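Long-range contacts in glucosamine-6-phosphate deaminase (Thermotoga maritima, PDB 1J5X), which is probably an enzyme of the SIS-domain family, with an alpha/beta fold built on two parallel beta sheets flanked by helices: residues K124-I135 with E144-E155; T247-K255 with R278-L286. All blocks are in the same frame, centred on the assembly; numbering follows the deposited sequence.

Contact 1 (K124-I135 with E144-E155); sequences KKRNHRTIGITI and ESDLPLVFPVRE
Asp146 reaches back across the start of the strand pair to Thr130, Arg129 and Lys124. Its CB lies 3.3 Å from Thr130 O and also packs on Arg129 CG. The carboxylate carbon CG, set beside the backbone N of Asp146 (chi1 -69°), comes near Thr130 N and Arg129 CG. Beyond it the two oxygens part: Asp146 OD1 ends near Lys124 CE, 3.6 Å away, while OD2 accepts Thr130 N at 2.9 Å on its anti side, 19° out of the carboxylate plane. A water, also hydrogen-bonded to His128 O, gives OD2 a second donor. Lys124 NZ passes the carboxylate by and bonds Glu144 O at 2.7 Å. Asp146 N in turn donates to Thr130 OG1, which also bonds Asn120.

Here strand 128-134, helix 140-144 and strand 147-150 make a beta-alpha-beta unit, its last strand at the edge of the parallel sheet. Gly132 sits within the pairing, donating to Leu147 O and accepting from Leu149 N. On the face carrying Ile131, Ile133 and Leu149, Ile133 CD1 comes within a tight 3.4 Å of Leu149 CD2, the two side chains lying side by side. Ile133 CD1 also meets the Phe151 ring at its edge, as does Thr134 O, which accepts Phe151 N at 2.9 Å.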
loop_
_atom_site.group_PDB
_atom_site.type_symbol
_atom_site.label_atom_id
_atom_site.label_comp_id
_atom_site.label_asym_id
_atom_site.label_seq_id
_atom_site.Cartn_x
_atom_site.Cartn_y
_atom_site.Cartn_z
ATOM N N LYS A 124 7.133 -9.049 -22.307
ATOM C CA LYS A 124 6.499 -9.108 -23.623
ATOM C C LYS A 124 7.237 -10.080 -24.518
ATOM O O LYS A 124 6.624 -10.790 -25.293
ATOM C CB LYS A 124 6.455 -7.713 -24.270
ATOM C CG LYS A 124 5.282 -6.832 -23.766
ATOM C CD LYS A 124 5.424 -5.357 -24.162
ATOM C CE LYS A 124 5.058 -5.102 -25.600
ATOM N NZ LYS A 124 5.431 -3.679 -26.002
ATOM N N LYS A 125 8.556 -10.116 -24.408
ATOM C CA LYS A 125 9.348 -11.036 -25.202
ATOM C C LYS A 125 9.199 -12.468 -24.716
ATOM O O LYS A 125 9.578 -13.395 -25.432
ATOM C CB LYS A 125 10.816 -10.636 -25.201
ATOM C CG LYS A 125 11.088 -9.343 -25.962
ATOM C CD LYS A 125 12.533 -8.930 -25.805
ATOM C CE LYS A 125 12.872 -7.605 -26.526
ATOM N NZ LYS A 125 14.316 -7.293 -26.232
ATOM N N ARG A 126 8.644 -12.654 -23.522
ATOM C CA ARG A 126 8.392 -13.986 -22.975
ATOM C C ARG A 126 6.910 -14.386 -23.067
ATOM O O ARG A 126 6.418 -15.149 -22.262
ATOM C CB ARG A 126 8.829 -14.082 -21.504
ATOM C CG ARG A 126 10.335 -14.063 -21.291
ATOM C CD ARG A 126 10.652 -14.637 -19.901
ATOM N NE ARG A 126 12.005 -14.319 -19.430
ATOM C CZ ARG A 126 12.563 -14.803 -18.312
ATOM N NH1 ARG A 126 11.897 -15.645 -17.523
ATOM N NH2 ARG A 126 13.798 -14.447 -17.980
ATOM N N ASN A 127 6.186 -13.845 -24.027
ATOM C CA ASN A 127 4.783 -14.223 -24.186
ATOM C C ASN A 127 3.863 -13.876 -23.030
ATOM O O ASN A 127 2.885 -14.584 -22.759
ATOM C CB ASN A 127 4.666 -15.741 -24.503
ATOM C CG ASN A 127 3.225 -16.169 -24.915
ATOM O OD1 ASN A 127 2.772 -17.345 -24.430
ATOM N ND2 ASN A 127 2.546 -15.455 -25.678
ATOM N N HIS A 128 4.167 -12.814 -22.308
ATOM C CA HIS A 128 3.243 -12.377 -21.264
ATOM C C HIS A 128 2.608 -11.071 -21.772
ATOM O O HIS A 128 3.322 -10.216 -22.289
ATOM C CB HIS A 128 3.998 -12.103 -19.958
ATOM C CG HIS A 128 4.316 -13.341 -19.190
ATOM N ND1 HIS A 128 5.147 -14.375 -19.466
ATOM C CD2 HIS A 128 3.683 -13.661 -18.016
ATOM C CE1 HIS A 128 4.993 -15.297 -18.458
ATOM N NE2 HIS A 128 4.105 -14.844 -17.594
ATOM N N ARG A 129 1.295 -10.937 -21.686
ATOM C CA ARG A 129 0.649 -9.687 -22.080
ATOM C C ARG A 129 0.729 -8.744 -20.860
ATOM O O ARG A 129 0.481 -9.154 -19.696
ATOM C CB ARG A 129 -0.793 -9.935 -22.490
ATOM C CG ARG A 129 -1.467 -8.634 -22.933
ATOM C CD ARG A 129 -2.825 -8.829 -23.537
ATOM N NE ARG A 129 -2.786 -9.684 -24.717
ATOM C CZ ARG A 129 -3.779 -9.724 -25.615
ATOM N NH1 ARG A 129 -4.867 -8.949 -25.446
ATOM N NH2 ARG A 129 -3.698 -10.529 -26.678
ATOM N N THR A 130 1.095 -7.486 -21.110
ATOM C CA THR A 130 1.256 -6.538 -20.026
ATOM C C THR A 130 0.215 -5.456 -19.903
ATOM O O THR A 130 -0.264 -4.856 -20.907
ATOM C CB THR A 130 2.662 -5.847 -20.092
ATOM O OG1 THR A 130 2.733 -5.055 -21.322
ATOM C CG2 THR A 130 3.786 -6.905 -20.136
ATOM N N ILE A 131 -0.147 -5.183 -18.649
ATOM C CA ILE A 131 -1.094 -4.133 -18.352
ATOM C C ILE A 131 -0.296 -3.008 -17.715
ATOM O O ILE A 131 0.380 -3.214 -16.709
ATOM C CB ILE A 131 -2.176 -4.596 -17.373
ATOM C CG1 ILE A 131 -3.094 -5.632 -18.074
ATOM C CG2 ILE A 131 -2.976 -3.389 -16.886
ATOM C CD1 ILE A 131 -3.851 -6.489 -17.023
ATOM N N GLY A 132 -0.397 -1.794 -18.293
ATOM C CA GLY A 132 0.383 -0.696 -17.768
ATOM C C GLY A 132 -0.339 0.193 -16.790
ATOM O O GLY A 132 -1.082 1.078 -17.191
ATOM N N ILE A 133 -0.078 0.037 -15.495
ATOM C CA ILE A 133 -0.769 0.882 -14.527
ATOM C C ILE A 133 0.074 2.133 -14.276
ATOM O O ILE A 133 1.176 2.019 -13.743
ATOM C CB ILE A 133 -0.928 0.145 -13.208
ATOM C CG1 ILE A 133 -1.725 -1.152 -13.435
ATOM C CG2 ILE A 133 -1.573 1.051 -12.122
ATOM C CD1 ILE A 133 -3.198 -0.951 -13.796
ATOM N N THR A 134 -0.474 3.324 -14.573
ATOM C CA THR A 134 0.313 4.545 -14.357
ATOM C C THR A 134 -0.682 5.712 -14.244
ATOM O O THR A 134 -1.862 5.547 -14.573
ATOM C CB THR A 134 1.220 4.810 -15.624
ATOM O OG1 THR A 134 1.944 6.042 -15.461
ATOM C CG2 THR A 134 0.433 4.861 -16.816
ATOM N N ILE A 135 -0.226 6.867 -13.750
ATOM C CA ILE A 135 -1.161 8.001 -13.724
ATOM C C ILE A 135 -0.788 8.976 -14.848
ATOM O O ILE A 135 -1.419 10.012 -14.995
ATOM C CB ILE A 135 -1.178 8.796 -12.353
ATOM C CG1 ILE A 135 0.149 9.488 -12.055
ATOM C CG2 ILE A 135 -1.498 7.838 -11.228
ATOM C CD1 ILE A 135 0.085 10.239 -10.754
ATOM N N GLU A 144 4.015 1.754 -24.110
ATOM C CA GLU A 144 4.704 0.466 -24.398
ATOM C C GLU A 144 4.073 -0.807 -23.835
ATOM O O GLU A 144 4.464 -1.918 -24.224
ATOM C CB GLU A 144 6.147 0.581 -23.931
ATOM C CG GLU A 144 6.980 1.508 -24.874
ATOM C CD GLU A 144 8.276 1.999 -24.240
ATOM O OE1 GLU A 144 8.959 1.193 -23.575
ATOM O OE2 GLU A 144 8.637 3.215 -24.407
ATOM N N SER A 145 3.110 -0.645 -22.940
ATOM C CA SER A 145 2.460 -1.823 -22.377
ATOM C C SER A 145 1.419 -2.259 -23.401
ATOM O O SER A 145 0.992 -1.456 -24.253
ATOM C CB SER A 145 1.799 -1.473 -21.045
ATOM O OG SER A 145 0.793 -0.449 -21.177
ATOM N N ASP A 146 1.006 -3.521 -23.345
ATOM C CA ASP A 146 -0.004 -4.020 -24.246
ATOM C C ASP A 146 -1.385 -3.429 -23.988
ATOM O O ASP A 146 -2.151 -3.192 -24.931
ATOM C CB ASP A 146 -0.134 -5.541 -24.125
ATOM C CG ASP A 146 1.067 -6.279 -24.655
ATOM O OD1 ASP A 146 1.545 -5.919 -25.744
ATOM O OD2 ASP A 146 1.539 -7.232 -24.001
ATOM N N LEU A 147 -1.698 -3.178 -22.712
ATOM C CA LEU A 147 -3.012 -2.706 -22.290
ATOM C C LEU A 147 -2.788 -1.634 -21.224
ATOM O O LEU A 147 -2.650 -1.918 -20.014
ATOM C CB LEU A 147 -3.810 -3.886 -21.669
ATOM C CG LEU A 147 -4.180 -5.068 -22.582
ATOM C CD1 LEU A 147 -4.678 -6.250 -21.756
ATOM C CD2 LEU A 147 -5.247 -4.640 -23.563
ATOM N N PRO A 148 -2.685 -0.382 -21.655
ATOM C CA PRO A 148 -2.472 0.676 -20.678
ATOM C C PRO A 148 -3.725 0.940 -19.868
ATOM O O PRO A 148 -4.828 0.803 -20.370
ATOM C CB PRO A 148 -2.073 1.881 -21.553
ATOM C CG PRO A 148 -2.817 1.587 -22.840
ATOM C CD PRO A 148 -2.574 0.122 -23.046
ATOM N N LEU A 149 -3.549 1.305 -18.612
ATOM C CA LEU A 149 -4.668 1.606 -17.736
ATOM C C LEU A 149 -4.202 2.834 -16.997
ATOM O O LEU A 149 -3.530 2.742 -15.970
ATOM C CB LEU A 149 -4.907 0.444 -16.736
ATOM C CG LEU A 149 -5.957 0.726 -15.649
ATOM C CD1 LEU A 149 -7.183 1.410 -16.276
ATOM C CD2 LEU A 149 -6.352 -0.591 -14.951
ATOM N N VAL A 150 -4.515 4.002 -17.554
ATOM C CA VAL A 150 -4.106 5.229 -16.950
ATOM C C VAL A 150 -5.149 5.692 -15.925
ATOM O O VAL A 150 -6.334 5.824 -16.249
ATOM C CB VAL A 150 -3.926 6.306 -18.037
ATOM C CG1 VAL A 150 -3.342 7.556 -17.386
ATOM C CG2 VAL A 150 -2.987 5.783 -19.150
ATOM N N PHE A 151 -4.714 5.952 -14.701
ATOM C CA PHE A 151 -5.620 6.388 -13.638
ATOM C C PHE A 151 -5.747 7.882 -13.616
ATOM O O PHE A 151 -4.737 8.587 -13.642
ATOM C CB PHE A 151 -5.130 5.935 -12.287
ATOM C CG PHE A 151 -5.368 4.481 -12.061
ATOM C CD1 PHE A 151 -4.663 3.545 -12.803
ATOM C CD2 PHE A 151 -6.362 4.080 -11.194
ATOM C CE1 PHE A 151 -4.938 2.193 -12.725
ATOM C CE2 PHE A 151 -6.666 2.697 -11.077
ATOM C CZ PHE A 151 -5.938 1.764 -11.870
ATOM N N PRO A 152 -6.981 8.375 -13.519
ATOM C CA PRO A 152 -7.224 9.819 -13.497
ATOM C C PRO A 152 -7.000 10.326 -12.098
ATOM O O PRO A 152 -7.928 10.717 -11.384
ATOM C CB PRO A 152 -8.666 9.915 -14.002
ATOM C CG PRO A 152 -9.343 8.672 -13.344
ATOM C CD PRO A 152 -8.240 7.597 -13.608
ATOM N N VAL A 153 -5.744 10.296 -11.677
ATOM C CA VAL A 153 -5.399 10.712 -10.324
ATOM C C VAL A 153 -4.257 11.719 -10.428
ATOM O O VAL A 153 -3.242 11.434 -11.100
ATOM C CB VAL A 153 -4.865 9.515 -9.519
ATOM C CG1 VAL A 153 -4.359 9.928 -8.186
ATOM C CG2 VAL A 153 -5.976 8.438 -9.362
ATOM N N ARG A 154 -4.401 12.873 -9.789
ATOM C CA ARG A 154 -3.283 13.837 -9.811
ATOM C C ARG A 154 -2.511 13.730 -8.548
ATOM O O ARG A 154 -3.023 14.039 -7.499
ATOM C CB ARG A 154 -3.787 15.282 -9.937
ATOM C CG ARG A 154 -3.919 15.731 -11.366
ATOM C CD ARG A 154 -3.903 17.292 -11.557
ATOM N NE ARG A 154 -3.955 17.630 -12.987
ATOM C CZ ARG A 154 -5.055 17.637 -13.759
ATOM N NH1 ARG A 154 -6.257 17.336 -13.254
ATOM N NH2 ARG A 154 -4.941 17.925 -15.063
ATOM N N GLU A 155 -1.286 13.243 -8.619
ATOM C CA GLU A 155 -0.494 13.164 -7.437
ATOM C C GLU A 155 0.906 13.649 -7.858
ATOM O O GLU A 155 1.556 13.056 -8.740
ATOM C CB GLU A 155 -0.440 11.747 -6.902
ATOM C CG GLU A 155 0.206 11.656 -5.562
ATOM C CD GLU A 155 0.348 10.195 -5.098
ATOM O OE1 GLU A 155 1.142 9.433 -5.698
ATOM O OE2 GLU A 155 -0.341 9.833 -4.123
HETATM O O HOH W 1 2.880 -9.055 -25.263
HETATM O O HOH W 2 -2.274 12.054 -13.528
#

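Contact 2 (T247-K255 with R278-L286); sequences TLEYRHGPK and RLRKELESL
Glu282 holds its carboxylate between two basic side chains, one at each oxygen: Arg251 NE donates to OE1 at 2.8 Å, and Lys255 NZ to OE2 at 2.7 Å. The three residues form a salt-bridge network that ties helix 273-285 to the loop following strand 241-245, in the half of this alpha/beta protein built on the four-stranded parallel sheet. That helix is the connection between strands 262-267 and 289-293.

The two grips differ. Arg251 NE points almost straight at OE1, with an N-H...O angle of 171°, and the oxygen lies nearly in the guanidinium plane; OE1 is met on its syn side, though 32° out of the carboxylate plane. Arg251 NH2 adds only a weak bond to the same oxygen. Lys255 NZ instead comes from above the carboxylate plane, its side chain crossing Glu282 at about a right angle. Glu282 is stretched to full length, CG opposite the backbone N (chi1 -179°), which carries the acid off the helix to the loop. Two positive partners would probably favour its ionised form.

Apolar groups fill in around the charges. Leu279 CD1 lies over one face of the Arg251 guanidinium, 3.8 Å from CZ, so the arginine is held at its edge by the acid and on a face by a methyl. The other Leu279 methyl, CD2, turns to Thr247, 3.4 Å from its O and 3.7 Å from its CG2. Leu218 of strand 214-218 touches Leu279, Thr247 and Tyr250. Leu283, which rests on Val264 and Val290 of the same sheet, brings CD2 to the edge of the Tyr250 ring, 3.8 Å from CE2, while Lys255 N stands 4.0 Å above the centre of the same Tyr250 ring.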
loop_
_atom_site.group_PDB
_atom_site.type_symbol
_atom_site.label_atom_id
_atom_site.label_comp_id
_atom_site.label_asym_id
_atom_site.label_seq_id
_atom_site.Cartn_x
_atom_site.Cartn_y
_atom_site.Cartn_z
ATOM N N THR A 247 2.014 -10.249 11.408
ATOM C CA THR A 247 1.768 -10.019 12.837
ATOM C C THR A 247 2.452 -10.856 13.899
ATOM O O THR A 247 3.142 -10.278 14.799
ATOM C CB THR A 247 0.250 -9.951 13.067
ATOM O OG1 THR A 247 -0.315 -8.987 12.148
ATOM C CG2 THR A 247 -0.078 -9.466 14.487
ATOM N N LEU A 248 2.216 -12.154 13.860
ATOM C CA LEU A 248 2.773 -13.051 14.865
ATOM C C LEU A 248 4.263 -13.302 14.640
ATOM O O LEU A 248 4.926 -13.853 15.531
ATOM C CB LEU A 248 2.005 -14.385 14.851
ATOM C CG LEU A 248 0.520 -14.181 15.134
ATOM C CD1 LEU A 248 -0.193 -15.470 15.093
ATOM C CD2 LEU A 248 0.356 -13.443 16.480
ATOM N N GLU A 249 4.804 -12.880 13.480
ATOM C CA GLU A 249 6.237 -13.126 13.213
ATOM C C GLU A 249 7.064 -12.279 14.127
ATOM O O GLU A 249 8.228 -12.597 14.367
ATOM C CB GLU A 249 6.619 -12.723 11.779
ATOM C CG GLU A 249 6.122 -13.760 10.775
ATOM C CD GLU A 249 6.901 -15.095 10.902
ATOM O OE1 GLU A 249 8.102 -15.168 10.509
ATOM O OE2 GLU A 249 6.340 -16.060 11.407
ATOM N N TYR A 250 6.461 -11.185 14.599
ATOM C CA TYR A 250 7.191 -10.235 15.411
ATOM C C TYR A 250 7.797 -10.851 16.685
ATOM O O TYR A 250 8.825 -10.376 17.161
ATOM C CB TYR A 250 6.303 -9.005 15.735
ATOM C CG TYR A 250 7.146 -7.823 16.223
ATOM C CD1 TYR A 250 8.093 -7.220 15.378
ATOM C CD2 TYR A 250 7.021 -7.343 17.536
ATOM C CE1 TYR A 250 8.874 -6.193 15.803
ATOM C CE2 TYR A 250 7.819 -6.299 17.996
ATOM C CZ TYR A 250 8.744 -5.722 17.126
ATOM O OH TYR A 250 9.542 -4.689 17.514
ATOM N N ARG A 251 7.228 -11.930 17.201
ATOM C CA ARG A 251 7.793 -12.528 18.393
ATOM C C ARG A 251 9.044 -13.323 18.100
ATOM O O ARG A 251 9.833 -13.580 19.027
ATOM C CB ARG A 251 6.842 -13.546 19.029
ATOM C CG ARG A 251 5.592 -12.895 19.718
ATOM C CD ARG A 251 4.931 -13.994 20.573
ATOM N NE ARG A 251 3.812 -13.447 21.351
ATOM C CZ ARG A 251 2.534 -13.486 20.958
ATOM N NH1 ARG A 251 2.182 -14.048 19.787
ATOM N NH2 ARG A 251 1.593 -12.958 21.747
ATOM N N HIS A 252 9.209 -13.728 16.828
ATOM C CA HIS A 252 10.278 -14.636 16.511
ATOM C C HIS A 252 11.569 -13.979 16.204
ATOM O O HIS A 252 12.189 -14.195 15.153
ATOM C CB HIS A 252 9.835 -15.586 15.370
ATOM C CG HIS A 252 8.568 -16.303 15.650
ATOM N ND1 HIS A 252 8.527 -17.604 16.095
ATOM C CD2 HIS A 252 7.278 -15.894 15.559
ATOM C CE1 HIS A 252 7.273 -17.974 16.254
ATOM N NE2 HIS A 252 6.492 -16.952 15.936
ATOM N N GLY A 253 11.960 -13.103 17.113
ATOM C CA GLY A 253 13.214 -12.406 16.940
ATOM C C GLY A 253 13.195 -10.918 16.903
ATOM O O GLY A 253 13.893 -10.259 17.711
ATOM N N PRO A 254 12.393 -10.328 16.002
ATOM C CA PRO A 254 12.300 -8.888 15.846
ATOM C C PRO A 254 12.006 -8.120 17.137
ATOM O O PRO A 254 12.523 -7.014 17.278
ATOM C CB PRO A 254 11.178 -8.711 14.825
ATOM C CG PRO A 254 11.320 -9.978 13.970
ATOM C CD PRO A 254 11.474 -11.008 15.058
ATOM N N LYS A 255 11.257 -8.721 18.060
ATOM C CA LYS A 255 10.875 -7.930 19.255
ATOM C C LYS A 255 12.072 -7.709 20.200
ATOM O O LYS A 255 11.986 -6.996 21.216
ATOM C CB LYS A 255 9.740 -8.594 19.981
ATOM C CG LYS A 255 10.049 -9.975 20.458
ATOM C CD LYS A 255 9.074 -10.405 21.558
ATOM C CE LYS A 255 9.419 -11.793 22.023
ATOM N NZ LYS A 255 8.571 -12.340 23.154
ATOM N N ARG A 278 -3.357 -10.193 23.063
ATOM C CA ARG A 278 -2.296 -10.847 23.818
ATOM C C ARG A 278 -0.944 -10.284 23.373
ATOM O O ARG A 278 -0.088 -9.973 24.207
ATOM C CB ARG A 278 -2.292 -12.344 23.606
ATOM C CG ARG A 278 -3.416 -13.092 24.239
ATOM C CD ARG A 278 -3.175 -14.589 24.059
ATOM N NE ARG A 278 -4.263 -15.399 24.607
ATOM C CZ ARG A 278 -4.212 -16.728 24.750
ATOM N NH1 ARG A 278 -3.121 -17.405 24.377
ATOM N NH2 ARG A 278 -5.241 -17.383 25.292
ATOM N N LEU A 279 -0.751 -10.117 22.062
ATOM C CA LEU A 279 0.531 -9.584 21.565
ATOM C C LEU A 279 0.719 -8.107 22.006
ATOM O O LEU A 279 1.804 -7.690 22.386
ATOM C CB LEU A 279 0.563 -9.684 20.017
ATOM C CG LEU A 279 1.815 -9.133 19.339
ATOM C CD1 LEU A 279 3.072 -9.810 19.951
ATOM C CD2 LEU A 279 1.685 -9.377 17.787
ATOM N N ARG A 280 -0.350 -7.320 21.920
ATOM C CA ARG A 280 -0.313 -5.944 22.349
ATOM C C ARG A 280 0.171 -5.863 23.808
ATOM O O ARG A 280 1.117 -5.111 24.100
ATOM C CB ARG A 280 -1.716 -5.323 22.265
ATOM C CG ARG A 280 -1.801 -3.949 22.909
ATOM C CD ARG A 280 -3.117 -3.232 22.612
ATOM N NE ARG A 280 -3.057 -1.877 23.165
ATOM C CZ ARG A 280 -3.618 -0.794 22.637
ATOM N NH1 ARG A 280 -4.315 -0.843 21.505
ATOM N NH2 ARG A 280 -3.468 0.369 23.252
ATOM N N LYS A 281 -0.446 -6.646 24.694
ATOM C CA LYS A 281 -0.070 -6.564 26.124
ATOM C C LYS A 281 1.398 -6.972 26.290
ATOM O O LYS A 281 2.137 -6.369 27.071
ATOM C CB LYS A 281 -0.966 -7.466 26.994
ATOM C CG LYS A 281 -0.943 -8.961 26.648
ATOM C CD LYS A 281 0.343 -9.690 27.129
ATOM C CE LYS A 281 0.509 -11.118 26.581
ATOM N NZ LYS A 281 -0.543 -12.041 27.056
ATOM N N GLU A 282 1.830 -7.973 25.519
ATOM C CA GLU A 282 3.216 -8.421 25.613
ATOM C C GLU A 282 4.180 -7.300 25.176
ATOM O O GLU A 282 5.107 -6.935 25.916
ATOM C CB GLU A 282 3.384 -9.709 24.810
ATOM C CG GLU A 282 4.806 -10.289 24.850
ATOM C CD GLU A 282 4.993 -11.458 23.910
ATOM O OE1 GLU A 282 4.149 -12.366 23.924
ATOM O OE2 GLU A 282 5.995 -11.468 23.160
ATOM N N LEU A 283 3.952 -6.695 24.018
ATOM C CA LEU A 283 4.813 -5.631 23.573
ATOM C C LEU A 283 4.777 -4.439 24.535
ATOM O O LEU A 283 5.792 -3.753 24.749
ATOM C CB LEU A 283 4.406 -5.159 22.175
ATOM C CG LEU A 283 4.445 -6.290 21.144
ATOM C CD1 LEU A 283 4.133 -5.738 19.767
ATOM C CD2 LEU A 283 5.808 -6.974 21.198
ATOM N N GLU A 284 3.596 -4.167 25.093
ATOM C CA GLU A 284 3.458 -3.046 26.032
ATOM C C GLU A 284 4.333 -3.301 27.271
ATOM O O GLU A 284 4.984 -2.396 27.786
ATOM C CB GLU A 284 1.953 -2.870 26.419
ATOM C CG GLU A 284 1.172 -2.020 25.369
ATOM C CD GLU A 284 -0.350 -1.951 25.599
ATOM O OE1 GLU A 284 -0.848 -2.756 26.373
ATOM O OE2 GLU A 284 -1.021 -1.097 24.971
ATOM N N SER A 285 4.367 -4.535 27.721
ATOM C CA SER A 285 5.150 -4.861 28.901
ATOM C C SER A 285 6.643 -4.757 28.642
ATOM O O SER A 285 7.436 -4.761 29.594
ATOM C CB SER A 285 4.796 -6.259 29.402
ATOM O OG SER A 285 5.418 -7.271 28.610
ATOM N N LEU A 286 7.033 -4.640 27.369
ATOM C CA LEU A 286 8.436 -4.519 27.028
ATOM C C LEU A 286 8.753 -3.072 26.757
ATOM O O LEU A 286 9.897 -2.736 26.442
ATOM C CB LEU A 286 8.752 -5.354 25.772
ATOM C CG LEU A 286 8.416 -6.836 25.921
ATOM C CD1 LEU A 286 8.707 -7.574 24.603
ATOM C CD2 LEU A 286 9.213 -7.429 27.065
#

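In the fold
The two contacts lie on opposite sides of the chain's centre, their centres about 40 Å apart, and share no helix or strand. Contact 1 pairs two neighbouring strands at the margin of the five-stranded sheet, so main-chain hydrogen bonds do most of the work and side chains add packing and a few polar bonds where the strands begin. Contact 2 pairs no strands: a helix meets a loop beside the four-stranded sheet, and side chains alone make the bonds across it. Both are partly buried: just over half of the touching residues are buried in contact 1, against four of ten in contact 2, which has an apolar inner side and a charged outer one and buries about half as much surface.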